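Local atomic coordinates of oligogalacturonate lyase (Yersinia enterocolitica subsp. enterocolitica, PDB entry 3PE7), a protein that cleaves oligogalacturonates in the cytoplasm by beta-elimination, as a metal-binding lyase folded as a seven-bladed beta-propeller. Residues His338-Lys343 with Gln350-His355; Asp30-Arg35 with His372-Leu377; Asp319-Val324 with Gln332-Arg337. All coordinates share one frame; numbering follows the deposited sequence.

Interaction 1. Residues His338-Lys343 with Gln350-His355. With MN (manganese (II) ion), chain B; ACT (acetate ion), chain E.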
loop_
_atom_site.group_PDB
_atom_site.type_symbol
_atom_site.label_atom_id
_atom_site.label_comp_id
_atom_site.label_asym_id
_atom_site.label_seq_id
_atom_site.Cartn_x
_atom_site.Cartn_y
_atom_site.Cartn_z
ATOM N N HIS A 338 14.426 -10.414 -1.178
ATOM C CA HIS A 338 14.300 -9.110 -0.515
ATOM C C HIS A 338 15.270 -8.997 0.679
ATOM O O HIS A 338 15.838 -7.915 0.928
ATOM C CB HIS A 338 12.833 -8.796 -0.129
ATOM C CG HIS A 338 12.256 -9.696 0.924
ATOM N ND1 HIS A 338 11.235 -10.584 0.672
ATOM C CD2 HIS A 338 12.527 -9.802 2.245
ATOM C CE1 HIS A 338 10.931 -11.234 1.786
ATOM N NE2 HIS A 338 11.703 -10.769 2.757
ATOM N N ASP A 339 15.478 -10.103 1.398
ATOM C CA ASP A 339 16.398 -10.128 2.564
ATOM C C ASP A 339 16.111 -9.074 3.646
ATOM O O ASP A 339 17.027 -8.656 4.374
ATOM C CB ASP A 339 17.869 -9.999 2.113
ATOM C CG ASP A 339 18.513 -11.327 1.789
ATOM O OD1 ASP A 339 18.210 -12.338 2.474
ATOM O OD2 ASP A 339 19.342 -11.349 0.852
ATOM N N THR A 340 14.862 -8.639 3.774
ATOM C CA THR A 340 14.544 -7.683 4.842
ATOM C C THR A 340 14.602 -8.347 6.213
ATOM O O THR A 340 14.358 -9.551 6.333
ATOM C CB THR A 340 13.207 -6.931 4.617
ATOM O OG1 THR A 340 13.255 -5.714 5.357
ATOM C CG2 THR A 340 12.005 -7.738 5.087
ATOM N N SER A 341 14.928 -7.554 7.227
ATOM C CA SER A 341 15.008 -8.032 8.616
ATOM C C SER A 341 13.655 -7.977 9.309
ATOM O O SER A 341 13.465 -8.617 10.358
ATOM C CB SER A 341 16.003 -7.177 9.419
ATOM O OG SER A 341 15.416 -5.920 9.733
ATOM N N TRP A 342 12.744 -7.182 8.732
ATOM C CA TRP A 342 11.440 -6.864 9.329
ATOM C C TRP A 342 11.518 -6.025 10.609
ATOM O O TRP A 342 10.499 -5.842 11.306
ATOM C CB TRP A 342 10.629 -8.142 9.574
ATOM C CG TRP A 342 10.430 -8.969 8.333
ATOM C CD1 TRP A 342 11.159 -10.069 7.951
ATOM C CD2 TRP A 342 9.422 -8.787 7.326
ATOM N NE1 TRP A 342 10.681 -10.573 6.770
ATOM C CE2 TRP A 342 9.606 -9.813 6.367
ATOM C CE3 TRP A 342 8.392 -7.851 7.133
ATOM C CZ2 TRP A 342 8.806 -9.924 5.223
ATOM C CZ3 TRP A 342 7.588 -7.973 5.991
ATOM C CH2 TRP A 342 7.810 -8.996 5.055
ATOM N N LYS A 343 12.707 -5.489 10.907
ATOM C CA LYS A 343 12.910 -4.761 12.163
ATOM C C LYS A 343 12.205 -3.418 12.107
ATOM O O LYS A 343 11.932 -2.869 11.026
ATOM C CB LYS A 343 14.411 -4.543 12.441
ATOM C CG LYS A 343 15.112 -5.800 12.953
ATOM C CD LYS A 343 16.629 -5.630 12.995
ATOM C CE LYS A 343 17.290 -6.915 13.483
ATOM N NZ LYS A 343 18.786 -6.815 13.547
ATOM N N GLN A 350 6.187 -0.440 9.532
ATOM C CA GLN A 350 6.010 -0.729 8.100
ATOM C C GLN A 350 7.267 -0.476 7.297
ATOM O O GLN A 350 7.377 -0.925 6.152
ATOM C CB GLN A 350 4.866 0.126 7.506
ATOM C CG GLN A 350 3.450 -0.260 7.974
ATOM C CD GLN A 350 3.005 -1.621 7.494
ATOM O OE1 GLN A 350 3.160 -1.969 6.303
ATOM N NE2 GLN A 350 2.427 -2.414 8.410
ATOM N N VAL A 351 8.214 0.255 7.888
ATOM C CA VAL A 351 9.336 0.792 7.107
ATOM C C VAL A 351 10.210 -0.293 6.428
ATOM O O VAL A 351 10.696 -0.088 5.314
ATOM C CB VAL A 351 10.156 1.783 7.943
ATOM C CG1 VAL A 351 10.968 1.072 9.033
ATOM C CG2 VAL A 351 11.056 2.625 7.059
ATOM N N THR A 352 10.369 -1.452 7.080
ATOM C CA THR A 352 11.158 -2.530 6.480
ATOM C C THR A 352 10.318 -3.512 5.672
ATOM O O THR A 352 10.860 -4.492 5.171
ATOM C CB THR A 352 11.957 -3.331 7.542
ATOM O OG1 THR A 352 11.088 -3.688 8.620
ATOM C CG2 THR A 352 13.131 -2.487 8.085
ATOM N N HIS A 353 9.007 -3.253 5.535
ATOM C CA HIS A 353 8.162 -4.104 4.677
ATOM C C HIS A 353 8.570 -3.949 3.208
ATOM O O HIS A 353 8.642 -2.835 2.714
ATOM C CB HIS A 353 6.686 -3.759 4.861
ATOM C CG HIS A 353 6.117 -4.248 6.152
ATOM N ND1 HIS A 353 4.761 -4.407 6.355
ATOM C CD2 HIS A 353 6.722 -4.624 7.305
ATOM C CE1 HIS A 353 4.559 -4.867 7.578
ATOM N NE2 HIS A 353 5.731 -5.014 8.171
ATOM N N PRO A 354 8.841 -5.067 2.512
ATOM C CA PRO A 354 9.244 -4.906 1.103
ATOM C C PRO A 354 8.175 -4.231 0.238
ATOM O O PRO A 354 8.514 -3.401 -0.608
ATOM C CB PRO A 354 9.521 -6.342 0.643
ATOM C CG PRO A 354 9.959 -7.056 1.948
ATOM C CD PRO A 354 9.085 -6.440 3.013
ATOM N N HIS A 355 6.901 -4.570 0.462
ATOM C CA HIS A 355 5.776 -3.920 -0.236
ATOM C C HIS A 355 5.966 -3.914 -1.773
ATOM O O HIS A 355 5.892 -2.847 -2.406
ATOM C CB HIS A 355 5.581 -2.474 0.299
ATOM C CG HIS A 355 4.948 -2.418 1.657
ATOM N ND1 HIS A 355 5.041 -1.317 2.477
ATOM C CD2 HIS A 355 4.214 -3.329 2.340
ATOM C CE1 HIS A 355 4.388 -1.541 3.604
ATOM N NE2 HIS A 355 3.878 -2.757 3.548
HETATM MN MN MN B . 3.071 -3.794 5.197
HETATM C C ACT E . 0.657 -4.056 5.790
HETATM O O ACT E . 1.517 -4.640 6.544
HETATM O OXT ACT E . 1.059 -3.435 4.733
HETATM C CH3 ACT E . -0.791 -4.080 6.145
HETATM O O HOH W 1 9.375 -1.963 10.079
#
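Two threonines are turned differently and each gives its hydroxyl to the other segment. Thr340 holds OG1 opposite its backbone N (chi1 -157°), which aims the hydroxyl at the carbonyl of Thr352. Thr352 tucks OG1 between its own N and carbonyl carbon (chi1 49°), and the hydroxyl turns back to Lys343. The first bond, Thr340 OG1 to Thr352 O, is 2.7 Å long and lies in the carbonyl plane on a lone pair. The second, Thr352 OG1 to Lys343 O, has the same length but is tilted out of the carbonyl plane. A water joins Lys343 O to Thr352 N beside it. At Ser341, OG accepts from Lys343 N in an ST turn and is also hydrogen-bonded to Asp370.

Rings and a proline fill the rest. Pro354 CG sits over one face of the His338 ring, 3.8 Å from its centroid. Pro354 CD meets Trp342 CH2 at 3.5 Å. The indole also receives Thr340 CG2 over the centre of one face. Its six-membered ring meets the face of His353 in an offset edge-to-face pair, with the planes at 70°.

The other face of His353 is covered by Gln350 CA. These contacts and the metal bond, His353 ND1 to manganese at 2.1 Å, probably limit the turning of the imidazole. Gln350 OE1 and His355 NE2 bind the same ion. Gln350 NE2 donates to an acetate, probably from the crystallisation liquor, whose two oxygens both bind manganese, so one amide grips metal and acetate. A type I turn, closed by His353 N to Gln350 O, brings Gln350 and His353 together. With His287, these two and His355 complete the protein side of the lyase's manganese site, and Trp342 lies in its second shell, against His353.

Interaction 2. Residues Asp30-Arg35 with His372-Leu377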
loop_
_atom_site.group_PDB
_atom_site.type_symbol
_atom_site.label_atom_id
_atom_site.label_comp_id
_atom_site.label_asym_id
_atom_site.label_seq_id
_atom_site.Cartn_x
_atom_site.Cartn_y
_atom_site.Cartn_z
ATOM N N ASP A 30 23.032 4.270 4.271
ATOM C CA ASP A 30 23.317 5.016 5.496
ATOM C C ASP A 30 22.246 6.073 5.756
ATOM O O ASP A 30 22.343 6.825 6.738
ATOM C CB ASP A 30 24.714 5.663 5.461
ATOM C CG ASP A 30 24.801 6.801 4.480
ATOM O OD1 ASP A 30 24.338 6.661 3.323
ATOM O OD2 ASP A 30 25.308 7.871 4.878
ATOM N N VAL A 31 21.231 6.154 4.889
ATOM C CA VAL A 31 20.068 7.031 5.118
ATOM C C VAL A 31 18.797 6.184 4.964
ATOM O O VAL A 31 18.646 5.488 3.963
ATOM C CB VAL A 31 20.037 8.207 4.113
ATOM C CG1 VAL A 31 18.780 9.094 4.331
ATOM C CG2 VAL A 31 21.338 8.985 4.210
ATOM N N THR A 32 17.894 6.253 5.938
ATOM C CA THR A 32 16.637 5.507 5.826
ATOM C C THR A 32 15.780 6.056 4.695
ATOM O O THR A 32 15.393 7.223 4.708
ATOM C CB THR A 32 15.858 5.526 7.162
ATOM O OG1 THR A 32 16.626 4.810 8.133
ATOM C CG2 THR A 32 14.463 4.896 7.015
ATOM N N CYS A 33 15.524 5.207 3.695
ATOM C CA CYS A 33 14.617 5.537 2.589
ATOM C C CYS A 33 13.687 4.348 2.372
ATOM O O CYS A 33 14.079 3.188 2.548
ATOM C CB CYS A 33 15.395 5.794 1.294
ATOM S SG CYS A 33 16.552 7.194 1.397
ATOM N N HIS A 34 12.454 4.620 1.989
ATOM C CA HIS A 34 11.521 3.520 1.781
ATOM C C HIS A 34 10.508 3.868 0.713
ATOM O O HIS A 34 10.214 5.038 0.468
ATOM C CB HIS A 34 10.770 3.188 3.084
ATOM C CG HIS A 34 9.867 4.294 3.527
ATOM N ND1 HIS A 34 8.569 4.415 3.075
ATOM C CD2 HIS A 34 10.103 5.379 4.304
ATOM C CE1 HIS A 34 8.025 5.500 3.610
ATOM N NE2 HIS A 34 8.939 6.109 4.347
ATOM N N ARG A 35 9.968 2.836 0.073
ATOM C CA ARG A 35 8.897 3.059 -0.895
ATOM C C ARG A 35 7.561 3.295 -0.192
ATOM O O ARG A 35 7.426 3.010 1.000
ATOM C CB ARG A 35 8.833 1.854 -1.831
ATOM C CG ARG A 35 8.198 0.681 -1.142
ATOM C CD ARG A 35 6.716 0.718 -1.561
ATOM N NE ARG A 35 6.703 -0.065 -2.733
ATOM C CZ ARG A 35 5.950 0.003 -3.822
ATOM N NH1 ARG A 35 4.970 0.896 -4.048
ATOM N NH2 ARG A 35 6.248 -0.905 -4.725
ATOM N N HIS A 372 21.239 -3.983 3.533
ATOM C CA HIS A 372 22.565 -3.362 3.501
ATOM C C HIS A 372 22.804 -2.299 4.568
ATOM O O HIS A 372 23.808 -1.571 4.512
ATOM C CB HIS A 372 22.839 -2.812 2.097
ATOM C CG HIS A 372 22.760 -3.857 1.031
ATOM N ND1 HIS A 372 22.035 -3.684 -0.130
ATOM C CD2 HIS A 372 23.283 -5.106 0.969
ATOM C CE1 HIS A 372 22.131 -4.774 -0.871
ATOM N NE2 HIS A 372 22.881 -5.653 -0.225
ATOM N N GLY A 373 21.886 -2.211 5.528
ATOM C CA GLY A 373 22.044 -1.283 6.646
ATOM C C GLY A 373 20.706 -0.712 7.066
ATOM O O GLY A 373 19.950 -1.342 7.798
ATOM N N LYS A 374 20.400 0.477 6.578
ATOM C CA LYS A 374 19.092 1.064 6.835
ATOM C C LYS A 374 18.183 0.698 5.660
ATOM O O LYS A 374 18.675 0.254 4.620
ATOM C CB LYS A 374 19.225 2.576 7.001
ATOM C CG LYS A 374 20.065 2.966 8.233
ATOM C CD LYS A 374 20.331 4.448 8.226
ATOM C CE LYS A 374 21.148 4.876 9.427
ATOM N NZ LYS A 374 21.433 6.338 9.296
ATOM N N PRO A 375 16.865 0.902 5.816
ATOM C CA PRO A 375 15.947 0.730 4.686
ATOM C C PRO A 375 16.409 1.475 3.422
ATOM O O PRO A 375 16.852 2.629 3.492
ATOM C CB PRO A 375 14.647 1.333 5.205
ATOM C CG PRO A 375 14.715 1.067 6.696
ATOM C CD PRO A 375 16.155 1.307 7.046
ATOM N N ALA A 376 16.313 0.794 2.283
ATOM C CA ALA A 376 16.681 1.370 0.988
ATOM C C ALA A 376 15.712 0.844 -0.070
ATOM O O ALA A 376 14.988 -0.133 0.166
ATOM C CB ALA A 376 18.162 1.006 0.620
ATOM N N LEU A 377 15.706 1.492 -1.226
ATOM C CA LEU A 377 14.874 1.085 -2.355
ATOM C C LEU A 377 15.673 0.263 -3.362
ATOM O O LEU A 377 16.831 0.563 -3.663
ATOM C CB LEU A 377 14.260 2.311 -3.055
ATOM C CG LEU A 377 13.012 2.889 -2.352
ATOM C CD1 LEU A 377 13.415 3.777 -1.180
ATOM C CD2 LEU A 377 12.141 3.637 -3.338
HETATM O O HOH W 2 18.579 7.924 8.588
#
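Cys33 N donates to Pro375 O at 2.9 Å in a nearly straight bond, 173° at the hydrogen. The donor stands above the carbonyl plane, not on a lone pair. On one side of this bond Leu377 reaches the backbone of 30-35. Its CD1 lies 3.4 Å from His34 N and also touches Cys33 CB, while CD2 meets Arg35 CB. On the other side the Pro375 ring packs on Thr32, with CG 3.9 Å from Thr32 CG2 and CD against OG1.

Lys374 closes the exposed end. Its chain is extended beyond CG and crosses the Thr32 side chain at about a right angle, with CB against OG1. It then runs out beside Asp30, where NZ donates to Asp30 O at 2.8 Å. The ammonium comes from above that carbonyl plane. A water accepts from Thr32 N and, weakly, from the same NZ. The Asp30 carboxylate is not the partner, since OD2 stays 6.1 Å from Lys374 NZ.

The two segments belong to different sheets of the propeller. Strand 33-34 is an edge strand of the sheet that also holds 49-54, and strand 376-381 lies inside the neighbouring sheet. The contact thus joins adjacent blades at the point where the last blade, built from both ends of the chain, meets the first.

Further out, Leu377 packs on Leu50 and Phe52 of one sheet and Leu366 of the other. His34 is fixed at both ring nitrogens: ND1 donates to Arg35 O at 2.8 Å, NE2 is bonded to Thr83, and the ring stacks on Phe84. The Arg35 chain bends away at chi2 (96°) and chi3, and its NH2 is bonded to Ser357 and to Leu366 O.

Interaction 3. Residues Asp319-Val324 with Gln332-Arg337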
loop_
_atom_site.group_PDB
_atom_site.type_symbol
_atom_site.label_atom_id
_atom_site.label_comp_id
_atom_site.label_asym_id
_atom_site.label_seq_id
_atom_site.Cartn_x
_atom_site.Cartn_y
_atom_site.Cartn_z
ATOM N N ASP A 319 11.583 -16.677 5.137
ATOM C CA ASP A 319 11.507 -16.683 3.689
ATOM C C ASP A 319 11.954 -15.327 3.164
ATOM O O ASP A 319 11.180 -14.376 3.200
ATOM C CB ASP A 319 10.069 -16.980 3.231
ATOM C CG ASP A 319 9.983 -17.291 1.737
ATOM O OD1 ASP A 319 8.997 -17.922 1.303
ATOM O OD2 ASP A 319 10.909 -16.945 0.992
ATOM N N PRO A 320 13.208 -15.231 2.666
ATOM C CA PRO A 320 13.767 -13.949 2.229
ATOM C C PRO A 320 13.402 -13.583 0.759
ATOM O O PRO A 320 13.902 -12.577 0.222
ATOM C CB PRO A 320 15.283 -14.193 2.347
ATOM C CG PRO A 320 15.436 -15.641 1.958
ATOM C CD PRO A 320 14.201 -16.328 2.587
ATOM N N PHE A 321 12.585 -14.416 0.119
ATOM C CA PHE A 321 12.375 -14.304 -1.323
ATOM C C PHE A 321 11.171 -13.473 -1.734
ATOM O O PHE A 321 10.187 -13.372 -0.990
ATOM C CB PHE A 321 12.269 -15.699 -1.962
ATOM C CG PHE A 321 13.537 -16.483 -1.851
ATOM C CD1 PHE A 321 13.657 -17.487 -0.897
ATOM C CD2 PHE A 321 14.630 -16.187 -2.678
ATOM C CE1 PHE A 321 14.858 -18.218 -0.764
ATOM C CE2 PHE A 321 15.845 -16.905 -2.546
ATOM C CZ PHE A 321 15.945 -17.926 -1.591
ATOM N N LEU A 322 11.295 -12.879 -2.921
ATOM C CA LEU A 322 10.174 -12.281 -3.652
ATOM C C LEU A 322 9.697 -13.274 -4.704
ATOM O O LEU A 322 10.517 -13.840 -5.439
ATOM C CB LEU A 322 10.604 -10.973 -4.325
ATOM C CG LEU A 322 10.954 -9.855 -3.329
ATOM C CD1 LEU A 322 11.980 -8.896 -3.894
ATOM C CD2 LEU A 322 9.714 -9.084 -2.856
ATOM N N TYR A 323 8.373 -13.443 -4.799
ATOM C CA TYR A 323 7.784 -14.393 -5.738
ATOM C C TYR A 323 6.932 -13.681 -6.757
ATOM O O TYR A 323 6.202 -12.759 -6.411
ATOM C CB TYR A 323 6.887 -15.395 -5.007
ATOM C CG TYR A 323 7.625 -16.227 -4.000
ATOM C CD1 TYR A 323 8.331 -17.369 -4.399
ATOM C CD2 TYR A 323 7.641 -15.858 -2.661
ATOM C CE1 TYR A 323 9.041 -18.143 -3.468
ATOM C CE2 TYR A 323 8.327 -16.633 -1.704
ATOM C CZ TYR A 323 9.030 -17.765 -2.127
ATOM O OH TYR A 323 9.718 -18.505 -1.197
ATOM N N VAL A 324 7.004 -14.132 -8.013
ATOM C CA VAL A 324 6.095 -13.605 -9.034
ATOM C C VAL A 324 5.215 -14.747 -9.495
ATOM O O VAL A 324 5.705 -15.863 -9.754
ATOM C CB VAL A 324 6.828 -12.942 -10.232
ATOM C CG1 VAL A 324 5.871 -12.735 -11.427
ATOM C CG2 VAL A 324 7.427 -11.621 -9.811
ATOM N N GLN A 332 4.816 -20.191 -10.858
ATOM C CA GLN A 332 5.356 -19.410 -9.735
ATOM C C GLN A 332 6.863 -19.280 -9.907
ATOM O O GLN A 332 7.537 -20.251 -10.291
ATOM C CB GLN A 332 5.045 -20.122 -8.424
ATOM C CG GLN A 332 5.589 -19.466 -7.171
ATOM C CD GLN A 332 5.289 -20.284 -5.923
ATOM O OE1 GLN A 332 4.125 -20.530 -5.592
ATOM N NE2 GLN A 332 6.340 -20.724 -5.235
ATOM N N HIS A 333 7.392 -18.100 -9.585
ATOM C CA HIS A 333 8.788 -17.763 -9.881
ATOM C C HIS A 333 9.452 -17.090 -8.701
ATOM O O HIS A 333 8.993 -16.053 -8.228
ATOM C CB HIS A 333 8.847 -16.852 -11.113
ATOM C CG HIS A 333 8.164 -17.447 -12.300
ATOM N ND1 HIS A 333 8.830 -18.223 -13.226
ATOM C CD2 HIS A 333 6.862 -17.448 -12.667
ATOM C CE1 HIS A 333 7.967 -18.654 -14.129
ATOM N NE2 HIS A 333 6.764 -18.208 -13.807
ATOM N N ARG A 334 10.523 -17.705 -8.210
ATOM C CA ARG A 334 11.313 -17.107 -7.152
ATOM C C ARG A 334 12.307 -16.171 -7.845
ATOM O O ARG A 334 13.306 -16.622 -8.410
ATOM C CB ARG A 334 12.002 -18.215 -6.361
ATOM C CG ARG A 334 12.675 -17.764 -5.111
ATOM C CD ARG A 334 13.004 -18.965 -4.248
ATOM N NE ARG A 334 14.207 -19.649 -4.702
ATOM C CZ ARG A 334 14.739 -20.705 -4.078
ATOM N NH1 ARG A 334 14.172 -21.202 -2.972
ATOM N NH2 ARG A 334 15.846 -21.266 -4.555
ATOM N N VAL A 335 12.025 -14.868 -7.833
ATOM C CA VAL A 335 12.721 -13.967 -8.748
ATOM C C VAL A 335 13.968 -13.296 -8.166
ATOM O O VAL A 335 14.945 -13.028 -8.881
ATOM C CB VAL A 335 11.749 -12.939 -9.391
ATOM C CG1 VAL A 335 10.694 -13.671 -10.238
ATOM C CG2 VAL A 335 11.077 -12.086 -8.347
ATOM N N ALA A 336 13.932 -13.049 -6.863
ATOM C CA ALA A 336 15.045 -12.396 -6.167
ATOM C C ALA A 336 14.809 -12.451 -4.669
ATOM O O ALA A 336 13.732 -12.816 -4.218
ATOM C CB ALA A 336 15.194 -10.956 -6.622
ATOM N N ARG A 337 15.839 -12.102 -3.911
ATOM C CA ARG A 337 15.739 -12.006 -2.465
ATOM C C ARG A 337 15.381 -10.580 -2.091
ATOM O O ARG A 337 15.972 -9.631 -2.612
ATOM C CB ARG A 337 17.093 -12.340 -1.827
ATOM C CG ARG A 337 17.657 -13.722 -2.214
ATOM C CD ARG A 337 19.110 -13.883 -1.695
ATOM N NE ARG A 337 19.141 -13.971 -0.228
ATOM C CZ ARG A 337 18.996 -15.092 0.467
ATOM N NH1 ARG A 337 18.861 -16.268 -0.157
ATOM N NH2 ARG A 337 18.994 -15.045 1.787
HETATM O O HOH W 3 11.801 -20.518 -1.677
#
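This is an antiparallel beta hairpin, strands 321-326 and 331-337, at the outer side of a four-stranded propeller blade. Strand 331-337 is the edge strand. Four backbone bonds join the segments. Leu322 N to Ala336 O, at 2.8 Å, is almost linear, and Val335 N returns to Leu322 O. Val324 and His333 bond in both directions. The register slips by one residue between Leu322 and Tyr323, forming a beta bulge. Val335 sits in it, with CG1 3.9 Å from Val324 CG2.

Arg334 lies over Phe321. Arg334 CD is 3.5 Å from the centroid of the Phe321 ring, and a bend at chi3 (80°) lays the guanidinium flat on the ring with the planes at 15°. Pro320 CG lies near the rim of the opposite face. Arg337, in a salt bridge with Asp339, puts one face of its guanidinium against Pro320 CG. Tyr323 OH donates to Asp319 OD1 at 2.7 Å, on the syn lone pair. A water links that hydroxyl to Arg334 NH1. OD2 of Asp319 accepts from Phe321 N in an Asx turn.

Cation-pi and CH-pi contact probably hold Arg334 while NH1 keeps a water, which suits an exposed position.

How the interactions relate
Interaction 2 is the most buried of the three and joins two blades. Interaction 3 lies within a single blade and reaches the surface through Arg334 and Gln332. Interaction 1 is partly buried and lies in the loop that follows strand 331-337 of interaction 3. Those two meet directly, with His338 N and Asp339 N both probably bonded to Pro320 O. Val351 of interaction 1 packs on Pro375 and Thr32 of interaction 2. Interactions 2 and 3 do not touch; their nearest atoms are about 8 Å apart. Chemistry follows place: metal ligands and threonine hydroxyls in 1, proline and leucine packing in 2, regular strand pairing with an arginine stack in 3.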